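Local coordinates for protein cytidine deaminase (Burkholderia pseudomallei, PDB 3DMO) that catalyses the zinc-dependent hydrolytic deamination of cytidine and 2'-deoxycytidine to uridine and 2'-deoxyuridine, probably salvaging pyrimidines for UMP synthesis, at residues 9-14 with 112-117; 15-20 with 45-50; 27-32 with 54-59; 38-43 with 73-78; 83-86 with 92-95. One frame throughout, in Å; residues are numbered along the deposited sequence.

Interaction 1 of 5, residues 9-14 with 112-117; sequences MTHHAL and EVVLTN
The first turn of helix 11-22 lies against strand 112-116 of the mixed sheet, and every close contact across the two segments runs through the imidazole of His11, with Val114 over one face and the carboxylate of Glu112 at its edge. Val114 CG2 stands 3.9 Å from the centroid of the His11 ring and 19° off the ring normal, a CH-pi contact displaced toward the rim at ND1 and CE1. Glu112 reaches the ring with an extended chain, its CG anti to the backbone N (chi1 -180°). Its OE1 lies in the ring plane, 3.1 Å from His11 CE1, while OE2 is 3.4 Å from His11 NE2; the carboxylate is turned 72° from the ring. Thr10 caps the helix, its OG1 accepting from Ala13 N at 3.0 Å. Glu112 OE1 is hydrogen-bonded to His6 NE2, in the histidine run ahead of Met9, which is probably a purification tag. The carboxylate therefore faces the polarised C-H of His11 CE1 and His6 together, and any positive charge on His11 would be expected to strengthen its attraction to Glu112.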
# COMPACT_ATOMS: atom_id res chain seq x y z
N MET A 9 -2.72 -5.17 32.79
CA MET A 9 -2.19 -5.88 31.63
C MET A 9 -0.66 -5.90 31.69
O MET A 9 -0.01 -4.87 31.50
CB MET A 9 -2.67 -5.21 30.34
CG MET A 9 -2.19 -5.84 29.04
SD MET A 9 -2.99 -7.40 28.63
CE MET A 9 -4.72 -7.01 28.87
N THR A 10 -0.09 -7.07 31.97
CA THR A 10 1.36 -7.22 31.99
C THR A 10 1.89 -7.36 30.55
O THR A 10 1.12 -7.65 29.63
CB THR A 10 1.80 -8.45 32.82
OG1 THR A 10 1.30 -9.64 32.22
CG2 THR A 10 1.27 -8.35 34.24
N HIS A 11 3.20 -7.16 30.37
CA HIS A 11 3.83 -7.44 29.08
C HIS A 11 3.64 -8.90 28.71
O HIS A 11 3.37 -9.22 27.54
CB HIS A 11 5.32 -7.08 29.08
CG HIS A 11 5.59 -5.61 29.06
ND1 HIS A 11 4.63 -4.67 28.79
CD2 HIS A 11 6.75 -4.93 29.24
CE1 HIS A 11 5.16 -3.47 28.83
NE2 HIS A 11 6.45 -3.59 29.10
N HIS A 12 3.77 -9.78 29.70
CA HIS A 12 3.58 -11.22 29.49
C HIS A 12 2.18 -11.56 28.97
O HIS A 12 2.04 -12.35 28.04
CB HIS A 12 3.87 -12.01 30.76
CG HIS A 12 3.67 -13.49 30.60
ND1 HIS A 12 2.53 -14.14 31.01
CD2 HIS A 12 4.47 -14.44 30.04
CE1 HIS A 12 2.63 -15.43 30.73
NE2 HIS A 12 3.80 -15.63 30.14
N ALA A 13 1.16 -10.96 29.58
CA ALA A 13 -0.22 -11.16 29.17
C ALA A 13 -0.48 -10.64 27.76
O ALA A 13 -1.19 -11.29 26.99
CB ALA A 13 -1.16 -10.50 30.16
N LEU A 14 0.09 -9.48 27.43
CA LEU A 14 -0.08 -8.88 26.10
C LEU A 14 0.60 -9.73 25.02
O LEU A 14 0.08 -9.89 23.92
CB LEU A 14 0.48 -7.45 26.06
CG LEU A 14 -0.34 -6.25 25.56
CD1 LEU A 14 0.54 -5.27 24.80
CD2 LEU A 14 -1.59 -6.60 24.75
N GLU A 112 3.76 2.52 23.65
CA GLU A 112 4.67 1.46 24.07
C GLU A 112 4.55 0.28 23.11
O GLU A 112 3.44 -0.18 22.83
CB GLU A 112 4.37 1.02 25.50
CG GLU A 112 5.28 -0.08 26.03
CD GLU A 112 4.95 -0.49 27.46
OE1 GLU A 112 3.82 -0.97 27.70
OE2 GLU A 112 5.83 -0.36 28.34
N VAL A 113 5.69 -0.19 22.61
CA VAL A 113 5.72 -1.27 21.63
C VAL A 113 6.55 -2.42 22.21
O VAL A 113 7.73 -2.26 22.50
CB VAL A 113 6.31 -0.78 20.28
CG1 VAL A 113 6.38 -1.91 19.27
CG2 VAL A 113 5.49 0.39 19.72
N VAL A 114 5.90 -3.57 22.41
CA VAL A 114 6.53 -4.76 22.98
C VAL A 114 6.79 -5.76 21.85
O VAL A 114 5.84 -6.32 21.29
CB VAL A 114 5.63 -5.43 24.07
CG1 VAL A 114 6.32 -6.66 24.67
CG2 VAL A 114 5.23 -4.43 25.16
N LEU A 115 8.06 -5.97 21.51
CA LEU A 115 8.43 -6.84 20.39
C LEU A 115 8.97 -8.16 20.91
O LEU A 115 9.78 -8.17 21.83
CB LEU A 115 9.47 -6.16 19.50
CG LEU A 115 9.06 -4.80 18.95
CD1 LEU A 115 10.25 -4.15 18.27
CD2 LEU A 115 7.84 -4.95 18.02
N THR A 116 8.52 -9.25 20.31
CA THR A 116 8.95 -10.57 20.77
C THR A 116 8.98 -11.61 19.64
O THR A 116 8.65 -11.30 18.49
CB THR A 116 8.10 -11.05 21.99
OG1 THR A 116 8.73 -12.18 22.61
CG2 THR A 116 6.67 -11.40 21.60
N ASN A 117 9.41 -12.82 19.96
CA ASN A 117 9.39 -13.91 18.99
C ASN A 117 8.78 -15.12 19.67
O ASN A 117 8.10 -14.98 20.69
CB ASN A 117 10.79 -14.20 18.44
CG ASN A 117 11.79 -14.56 19.53
OD1 ASN A 117 11.42 -14.75 20.68
ND2 ASN A 117 13.06 -14.64 19.17

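Interaction 2 of 5, residues 15-20 with 45-50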
# COMPACT_ATOMS: atom_id res chain seq x y z
N ILE A 15 1.77 -10.28 25.36
CA ILE A 15 2.49 -11.18 24.44
C ILE A 15 1.68 -12.45 24.19
O ILE A 15 1.57 -12.91 23.05
CB ILE A 15 3.90 -11.51 24.96
CG1 ILE A 15 4.84 -10.31 24.75
CG2 ILE A 15 4.46 -12.77 24.28
CD1 ILE A 15 6.11 -10.33 25.62
N GLU A 16 1.10 -13.01 25.25
CA GLU A 16 0.25 -14.20 25.10
C GLU A 16 -0.95 -13.95 24.19
O GLU A 16 -1.35 -14.82 23.42
CB GLU A 16 -0.19 -14.75 26.47
CG GLU A 16 0.91 -15.51 27.24
CD GLU A 16 1.60 -16.60 26.41
OE1 GLU A 16 0.90 -17.49 25.88
OE2 GLU A 16 2.85 -16.55 26.28
N ALA A 17 -1.52 -12.74 24.27
CA ALA A 17 -2.62 -12.35 23.38
C ALA A 17 -2.14 -12.19 21.93
O ALA A 17 -2.85 -12.58 20.99
CB ALA A 17 -3.30 -11.09 23.90
N ALA A 18 -0.94 -11.64 21.74
CA ALA A 18 -0.36 -11.50 20.40
C ALA A 18 -0.10 -12.87 19.75
O ALA A 18 -0.32 -13.04 18.56
CB ALA A 18 0.92 -10.68 20.47
N LYS A 19 0.35 -13.83 20.55
CA LYS A 19 0.55 -15.20 20.05
C LYS A 19 -0.77 -15.88 19.69
O LYS A 19 -0.84 -16.61 18.71
CB LYS A 19 1.33 -16.04 21.07
CG LYS A 19 2.76 -15.59 21.28
CD LYS A 19 3.49 -16.45 22.31
CE LYS A 19 4.96 -16.07 22.34
NZ LYS A 19 5.75 -16.88 23.31
N ALA A 20 -1.82 -15.63 20.47
CA ALA A 20 -3.15 -16.14 20.15
C ALA A 20 -3.68 -15.52 18.85
O ALA A 20 -4.29 -16.22 18.04
CB ALA A 20 -4.13 -15.93 21.31
N VAL A 45 -8.66 -5.22 24.61
CA VAL A 45 -7.60 -5.82 23.80
C VAL A 45 -8.12 -6.15 22.40
O VAL A 45 -9.21 -6.70 22.25
CB VAL A 45 -7.01 -7.07 24.49
CG1 VAL A 45 -5.99 -7.77 23.59
CG2 VAL A 45 -6.36 -6.68 25.80
N PHE A 46 -7.34 -5.76 21.39
CA PHE A 46 -7.66 -6.09 20.00
C PHE A 46 -6.56 -6.95 19.39
O PHE A 46 -5.38 -6.60 19.47
CB PHE A 46 -7.85 -4.80 19.18
CG PHE A 46 -9.10 -4.06 19.53
CD1 PHE A 46 -10.28 -4.29 18.82
CD2 PHE A 46 -9.12 -3.15 20.58
CE1 PHE A 46 -11.46 -3.61 19.15
CE2 PHE A 46 -10.28 -2.47 20.91
CZ PHE A 46 -11.45 -2.71 20.18
N HIS A 47 -6.96 -8.07 18.79
CA HIS A 47 -6.06 -8.96 18.06
C HIS A 47 -5.86 -8.44 16.64
O HIS A 47 -6.79 -7.92 16.02
CB HIS A 47 -6.66 -10.36 17.95
CG HIS A 47 -6.55 -11.18 19.19
ND1 HIS A 47 -5.99 -10.71 20.35
CD2 HIS A 47 -6.97 -12.44 19.46
CE1 HIS A 47 -6.05 -11.64 21.28
NE2 HIS A 47 -6.64 -12.70 20.77
N GLY A 48 -4.65 -8.62 16.13
CA GLY A 48 -4.37 -8.41 14.72
C GLY A 48 -3.50 -9.53 14.21
O GLY A 48 -2.71 -10.12 14.96
N CYS A 49 -3.65 -9.85 12.93
CA CYS A 49 -2.79 -10.82 12.28
C CYS A 49 -2.56 -10.34 10.85
O CYS A 49 -3.32 -9.49 10.35
CB CYS A 49 -3.44 -12.21 12.30
SG CYS A 49 -5.04 -12.29 11.48
N ASN A 50 -1.52 -10.85 10.21
CA ASN A 50 -1.32 -10.53 8.80
C ASN A 50 -2.38 -11.21 7.93
O ASN A 50 -2.88 -12.29 8.28
CB ASN A 50 0.12 -10.77 8.32
CG ASN A 50 0.62 -12.19 8.58
OD1 ASN A 50 0.27 -12.81 9.59
ND2 ASN A 50 1.48 -12.68 7.69
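The imidazole of His47 has the backbone carbonyl of Ala17 over one face, its oxygen 3.3 Å from His47 CE1, while Ala20 CB approaches obliquely, 4.1 Å from His47 NE2. No hydrogen bond crosses here. The Ala17 oxygen sits above the ring rather than in line with an N-H, so what draws them together is probably the electropositive carbon between the two ring nitrogens. Ala17 adds its methyl at the same corner, CB being 3.8 Å from His47 CE1. The torsion explains the placement: His47 CG lies beside its backbone N and anti to the carbonyl carbon (chi1 -77°), which swings the imidazole from the strand up to the helix. Val45, two residues earlier in the strand, touches the same alanine from the other end of the contact, with CG1 4.3 Å from Ala17 CB. The helix presents alanines here, consistent with an approach of 7.9 Å between the segment axes, whose directions differ by 43°. Helix 11-22 packs over one face of the sheet: Ala17 and Ala18 both rest on Ala37 of the neighbouring strand 34-40, Ala18 goes on to Ala84 and Val86 of strand 80-87, and Ile15 reaches Val114 and Thr116, leaving His47 and Val45 to meet the helix from strand 45-49, outermost within this chain.

Interaction 3 of 5, residues 27-32 with 54-59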
# COMPACT_ATOMS: atom_id res chain seq x y z
N ALA A 27 -1.83 -16.33 5.87
CA ALA A 27 -0.55 -16.13 5.18
C ALA A 27 -0.13 -17.34 4.32
O ALA A 27 0.95 -17.88 4.52
CB ALA A 27 0.55 -15.76 6.19
N PRO A 28 -0.97 -17.73 3.34
CA PRO A 28 -0.61 -18.90 2.54
C PRO A 28 0.49 -18.62 1.51
O PRO A 28 1.00 -19.55 0.89
CB PRO A 28 -1.92 -19.25 1.83
CG PRO A 28 -2.58 -17.94 1.65
CD PRO A 28 -2.25 -17.14 2.88
N TYR A 29 0.85 -17.35 1.33
CA TYR A 29 1.87 -16.99 0.34
C TYR A 29 3.27 -16.95 0.94
O TYR A 29 4.18 -17.58 0.41
CB TYR A 29 1.52 -15.68 -0.38
CG TYR A 29 0.14 -15.74 -1.00
CD1 TYR A 29 -0.96 -15.20 -0.34
CD2 TYR A 29 -0.08 -16.41 -2.20
CE1 TYR A 29 -2.24 -15.29 -0.87
CE2 TYR A 29 -1.36 -16.51 -2.75
CZ TYR A 29 -2.43 -15.95 -2.07
OH TYR A 29 -3.70 -16.04 -2.59
N SER A 30 3.44 -16.23 2.05
CA SER A 30 4.73 -16.18 2.75
C SER A 30 4.92 -17.38 3.68
O SER A 30 6.05 -17.77 3.97
CB SER A 30 4.86 -14.89 3.57
OG SER A 30 3.96 -14.88 4.67
N ASN A 31 3.80 -17.94 4.15
CA ASN A 31 3.80 -18.90 5.25
C ASN A 31 4.48 -18.35 6.51
O ASN A 31 5.02 -19.10 7.33
CB ASN A 31 4.43 -20.24 4.82
CG ASN A 31 3.54 -21.02 3.89
OD1 ASN A 31 2.38 -21.31 4.21
ND2 ASN A 31 4.06 -21.37 2.72
N PHE A 32 4.42 -17.03 6.66
CA PHE A 32 5.05 -16.35 7.78
C PHE A 32 3.94 -15.65 8.57
O PHE A 32 3.47 -14.59 8.18
CB PHE A 32 6.07 -15.33 7.26
CG PHE A 32 6.89 -14.68 8.34
CD1 PHE A 32 7.98 -15.34 8.91
CD2 PHE A 32 6.58 -13.39 8.78
CE1 PHE A 32 8.75 -14.72 9.91
CE2 PHE A 32 7.34 -12.77 9.77
CZ PHE A 32 8.43 -13.43 10.34
N ALA A 54 -3.12 -12.64 -3.14
CA ALA A 54 -2.34 -13.18 -4.26
C ALA A 54 -1.56 -12.07 -4.95
O ALA A 54 -0.47 -12.30 -5.47
CB ALA A 54 -3.25 -13.91 -5.26
N SER A 55 -2.13 -10.87 -4.95
CA SER A 55 -1.40 -9.68 -5.34
C SER A 55 -0.76 -9.13 -4.08
O SER A 55 -1.43 -8.52 -3.24
CB SER A 55 -2.33 -8.65 -5.98
OG SER A 55 -1.62 -7.45 -6.24
N TYR A 56 0.55 -9.36 -3.94
CA TYR A 56 1.27 -9.10 -2.69
C TYR A 56 1.11 -7.69 -2.14
O TYR A 56 1.11 -7.48 -0.93
CB TYR A 56 2.76 -9.41 -2.85
CG TYR A 56 3.14 -10.87 -2.93
CD1 TYR A 56 4.48 -11.25 -2.89
CD2 TYR A 56 2.17 -11.88 -3.02
CE1 TYR A 56 4.85 -12.59 -2.97
CE2 TYR A 56 2.53 -13.23 -3.09
CZ TYR A 56 3.88 -13.57 -3.06
OH TYR A 56 4.26 -14.90 -3.14
N GLY A 57 0.99 -6.70 -3.02
CA GLY A 57 0.85 -5.32 -2.58
C GLY A 57 -0.39 -5.04 -1.75
O GLY A 57 -0.48 -3.99 -1.12
N LEU A 58 -1.33 -5.99 -1.72
CA LEU A 58 -2.55 -5.84 -0.92
C LEU A 58 -2.51 -6.58 0.41
O LEU A 58 -3.48 -6.55 1.16
CB LEU A 58 -3.77 -6.24 -1.74
CG LEU A 58 -3.99 -5.13 -2.78
CD1 LEU A 58 -4.35 -5.69 -4.10
CD2 LEU A 58 -5.03 -4.15 -2.28
N CYS A 59 -1.38 -7.22 0.71
CA CYS A 59 -1.19 -7.82 2.04
C CYS A 59 -1.27 -6.75 3.12
O CYS A 59 -0.81 -5.62 2.92
CB CYS A 59 0.15 -8.54 2.14
SG CYS A 59 0.30 -9.98 1.05
O HOH W 1 5.95 -15.74 -1.09
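Tyr29 lays the outer half of its phenol ring over the backbone of Ala54, with Ala54 CA 4.0 Å from the ring centroid and 30° off the normal, a CH-pi contact. The methyl follows beside the hydroxyl, Ala54 CB lying 3.4 Å from Tyr29 OH. At the root of the same side chain a second aromatic leans in: Tyr56 CE2 is 3.8 Å from Tyr29 CB, and the two tyrosines pass at a slant; the Tyr56 ring stacks instead on Tyr56 of the third subunit. A water joins them too, donating to Tyr29 O at 3.0 Å and hydrogen-bonded to Tyr56 OH at 2.8 Å. Tyr29 CG lies anti to its carbonyl carbon (chi1 -54°), which sets the ring across Ala54. There its OH is hydrogen-bonded to Glu105 of the second subunit, whose other carboxylate oxygen binds Ala54 N, so one glutamate from a neighbouring chain holds both halves of the contact. Loop 27-32 is kept in shape by an ST turn, Ser30 OG accepting from Phe32 N at 3.0 Å. Ala54, Ser55 and Tyr56 belong to the predicted substrate-binding run, and a diol, probably from the crystallisation liquor, is held by Ala54 O and Tyr56 N. Such loops meeting between chains are consistent with the tetrameric cytidine deaminases, whose pockets are completed by neighbouring subunits.

Interaction 4 of 5, residues 38-43 with 73-78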
# COMPACT_ATOMS: atom_id res chain seq x y z
N LEU A 38 -3.24 -5.26 20.84
CA LEU A 38 -3.28 -3.84 21.16
C LEU A 38 -4.18 -3.66 22.37
O LEU A 38 -5.30 -4.20 22.39
CB LEU A 38 -3.87 -3.10 19.96
CG LEU A 38 -4.09 -1.60 19.94
CD1 LEU A 38 -2.76 -0.85 20.01
CD2 LEU A 38 -4.85 -1.25 18.67
N VAL A 39 -3.71 -2.93 23.38
CA VAL A 39 -4.54 -2.68 24.55
C VAL A 39 -4.84 -1.19 24.63
O VAL A 39 -3.93 -0.38 24.50
CB VAL A 39 -3.93 -3.24 25.88
CG1 VAL A 39 -2.57 -2.60 26.21
CG2 VAL A 39 -4.93 -3.08 27.04
N THR A 40 -6.10 -0.85 24.82
CA THR A 40 -6.55 0.53 24.77
C THR A 40 -6.49 1.21 26.14
O THR A 40 -6.21 0.58 27.15
CB THR A 40 -8.00 0.62 24.25
OG1 THR A 40 -8.88 0.03 25.21
CG2 THR A 40 -8.14 -0.11 22.92
N ASN A 41 -6.78 2.51 26.14
CA ASN A 41 -6.88 3.30 27.37
C ASN A 41 -7.83 2.73 28.43
O ASN A 41 -7.56 2.87 29.63
CB ASN A 41 -7.17 4.78 27.04
CG ASN A 41 -8.43 4.98 26.18
OD1 ASN A 41 -9.12 4.04 25.80
ND2 ASN A 41 -8.72 6.25 25.87
N ASP A 42 -8.92 2.08 28.01
CA ASP A 42 -9.86 1.48 28.95
C ASP A 42 -9.67 -0.03 29.13
O ASP A 42 -10.53 -0.72 29.67
CB ASP A 42 -11.31 1.86 28.60
CG ASP A 42 -11.77 1.30 27.26
OD1 ASP A 42 -12.97 1.49 26.94
OD2 ASP A 42 -10.98 0.67 26.53
N GLY A 43 -8.53 -0.54 28.66
CA GLY A 43 -8.13 -1.92 28.91
C GLY A 43 -8.63 -2.99 27.95
O GLY A 43 -8.41 -4.18 28.18
N ALA A 73 -13.89 0.10 16.03
CA ALA A 73 -14.64 -0.02 17.28
C ALA A 73 -14.82 1.33 18.00
O ALA A 73 -15.42 1.38 19.07
CB ALA A 73 -13.98 -1.06 18.21
N GLY A 74 -14.31 2.41 17.42
CA GLY A 74 -14.50 3.75 17.97
C GLY A 74 -13.36 4.29 18.80
O GLY A 74 -13.51 5.31 19.47
N TYR A 75 -12.21 3.62 18.77
CA TYR A 75 -11.03 4.15 19.44
C TYR A 75 -10.36 5.09 18.46
O TYR A 75 -10.44 4.88 17.24
CB TYR A 75 -10.10 3.03 19.93
CG TYR A 75 -10.73 2.30 21.09
CD1 TYR A 75 -10.54 2.75 22.39
CD2 TYR A 75 -11.56 1.21 20.87
CE1 TYR A 75 -11.15 2.11 23.46
CE2 TYR A 75 -12.17 0.55 21.93
CZ TYR A 75 -11.96 1.02 23.22
OH TYR A 75 -12.56 0.38 24.27
N ARG A 76 -9.75 6.13 18.99
CA ARG A 76 -9.23 7.23 18.18
C ARG A 76 -7.73 7.38 18.41
O ARG A 76 -7.19 6.84 19.38
CB ARG A 76 -10.00 8.50 18.53
CG ARG A 76 -11.46 8.43 18.08
CD ARG A 76 -12.35 9.27 18.97
NE ARG A 76 -12.43 8.71 20.32
CZ ARG A 76 -13.27 9.12 21.26
NH1 ARG A 76 -14.15 10.09 21.01
NH2 ARG A 76 -13.25 8.54 22.47
N PRO A 77 -7.03 8.09 17.51
CA PRO A 77 -5.60 8.28 17.76
C PRO A 77 -5.28 8.74 19.18
O PRO A 77 -5.93 9.67 19.70
CB PRO A 77 -5.21 9.35 16.75
CG PRO A 77 -6.15 9.11 15.60
CD PRO A 77 -7.45 8.69 16.23
N GLY A 78 -4.30 8.09 19.79
CA GLY A 78 -3.87 8.44 21.14
C GLY A 78 -4.56 7.66 22.24
O GLY A 78 -4.24 7.83 23.42
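Asp42 OD2 accepts two hydroxyls at once: Thr40 OG1 donates to it at 2.6 Å, nearly along the C-O axis, and Tyr75 OH at 2.8 Å, through the syn lone pair. The tyrosine hydroxyl sits close to the other carboxylate oxygen as well, Asp42 OD1 being 2.9 Å away. Carboxylate and phenol planes are 69° apart, with the carboxylate at the edge of the ring. Thr40 covers one face of that ring: its CG2 stands 3.7 Å from the Tyr75 centroid and 11° off the normal, a nearly central CH-pi contact. One threonine thus does two jobs. With OG1 between its backbone N and carbonyl carbon (chi1 67°), the hydroxyl turns to Asp42 and the methyl is left over the phenol. Asn41 fills in at the ring edge, OD1 lying 3.6 Å from Tyr75 CE1, while its amide nitrogen is hydrogen-bonded to Glu79, which also forms a salt bridge with Arg76. These groups are brought together by the type I turn Thr40 to Gly43 linking strands 34-40 and 45-49, closed by Gly43 N to Thr40 O at 3.0 Å. On the other segment, Gly74 ends helix 62-72 in a Schellman motif, after which Tyr75 swings its ring back to the turn; Phe80 and Lys44 also pack on Tyr75. Two donated hydroxyl protons should stabilise the negative charge of Asp42 and restrict the rotation of the carboxylate, the threonine hydroxyl and the phenol O-H, tying an exposed hairpin turn to the loop after helix 62-72.

Interaction 5 of 5, residues 83-86 with 92-95; sequences IAVV and PIAP
Ile93 buries the most surface in this contact, and its branch methyl CG2 does nearly all the touching, set against Val85 from the loop that leads to helix 97-107. That methyl lies 3.4 Å from Val85 O and 3.8 Å from Val85 CG1, so it covers the carbonyl and the side chain of the same residue. It also reaches past the peptide link, with Val86 N 3.8 Å from Ile93 CG2. The longer arm of the isoleucine runs farther along the strand, bringing CD1 to 4.2 Å from Val86 C. Both torsions suit this fit: Ile93 CG1 is anti to its backbone N (chi1 -167°), leaving CG2 between N and the carbonyl carbon, and Val85 CG1 is likewise anti to N (chi1 -166°); the two side chains cross at about a right angle. Val86 takes part through its backbone; its CB points away, to the face of the sheet covered by Ala18 and Lys19 of helix 11-22. Val85 O has a polar partner elsewhere, as Val85 pairs with Val114 and Thr116 through backbone hydrogen bonds in the sheet. The place matters because Cys96, a zinc ligand, follows directly after Pro95, and the side chain of Val85 is about 4 Å from that of Glu63, the predicted proton donor, and about 8 Å from a bound zinc ion. No hydrogen bond crosses between the segments, so the fit rests on van der Waals contact between buried apolar groups, beside the predicted proton donor and just before a zinc ligand.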
# COMPACT_ATOMS: atom_id res chain seq x y z
N ILE A 83 1.11 -1.99 22.36
CA ILE A 83 0.93 -3.03 21.35
C ILE A 83 2.06 -4.06 21.47
O ILE A 83 3.22 -3.68 21.64
CB ILE A 83 0.84 -2.42 19.91
CG1 ILE A 83 0.39 -3.48 18.88
CG2 ILE A 83 2.13 -1.71 19.51
CD1 ILE A 83 0.06 -2.88 17.51
N ALA A 84 1.71 -5.34 21.45
CA ALA A 84 2.70 -6.43 21.38
C ALA A 84 2.68 -7.03 19.98
O ALA A 84 1.61 -7.17 19.39
CB ALA A 84 2.40 -7.53 22.41
N VAL A 85 3.86 -7.35 19.44
CA VAL A 85 3.97 -7.95 18.10
C VAL A 85 4.87 -9.19 18.20
O VAL A 85 5.91 -9.15 18.87
CB VAL A 85 4.57 -6.95 17.06
CG1 VAL A 85 4.36 -7.45 15.61
CG2 VAL A 85 3.97 -5.56 17.24
N VAL A 86 4.47 -10.29 17.55
CA VAL A 86 5.22 -11.55 17.63
C VAL A 86 5.29 -12.26 16.27
O VAL A 86 4.32 -12.30 15.53
CB VAL A 86 4.64 -12.50 18.74
CG1 VAL A 86 3.17 -12.89 18.46
CG2 VAL A 86 5.50 -13.74 18.89
N PRO A 92 13.60 -10.31 18.66
CA PRO A 92 12.24 -9.77 18.69
C PRO A 92 11.88 -9.26 17.30
O PRO A 92 12.71 -8.62 16.65
CB PRO A 92 12.35 -8.61 19.68
CG PRO A 92 13.50 -9.00 20.59
CD PRO A 92 14.48 -9.68 19.66
N ILE A 93 10.66 -9.56 16.84
CA ILE A 93 10.24 -9.17 15.50
C ILE A 93 10.31 -7.65 15.32
O ILE A 93 9.96 -6.89 16.22
CB ILE A 93 8.84 -9.77 15.13
CG1 ILE A 93 8.57 -9.64 13.63
CG2 ILE A 93 7.71 -9.18 16.02
CD1 ILE A 93 7.39 -10.45 13.15
N ALA A 94 10.80 -7.22 14.15
CA ALA A 94 10.90 -5.81 13.81
C ALA A 94 9.69 -5.40 12.96
O ALA A 94 9.47 -5.96 11.89
CB ALA A 94 12.17 -5.57 13.05
N PRO A 95 8.88 -4.44 13.45
CA PRO A 95 7.81 -3.92 12.61
C PRO A 95 8.33 -3.31 11.32
O PRO A 95 9.37 -2.63 11.34
CB PRO A 95 7.18 -2.83 13.49
CG PRO A 95 7.48 -3.28 14.89
CD PRO A 95 8.89 -3.80 14.78

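How the interactions relate
Interactions 1, 2, 4 and 5 all reach the same five-stranded sheet, while interaction 3 joins two loops. Helix 11-22 serves both interaction 1 and interaction 2, whose centres are 10 Å apart. Interactions 1 and 5 share a strand pair, with Val114 N 2.8 Å from Ile83 O; interactions 2 and 4 do so through Phe46 N, 2.8 Å from Leu38 O. Interaction 3 connects to this body by Asn50 ND2, 2.8 Å from Phe32 O, and by Phe32 packing on Ile93. The Val85 side chain is about 8 Å from a zinc ion, that of Tyr56 about 9 Å from one, probably the third subunit's. Interaction 4 lies away from these sites.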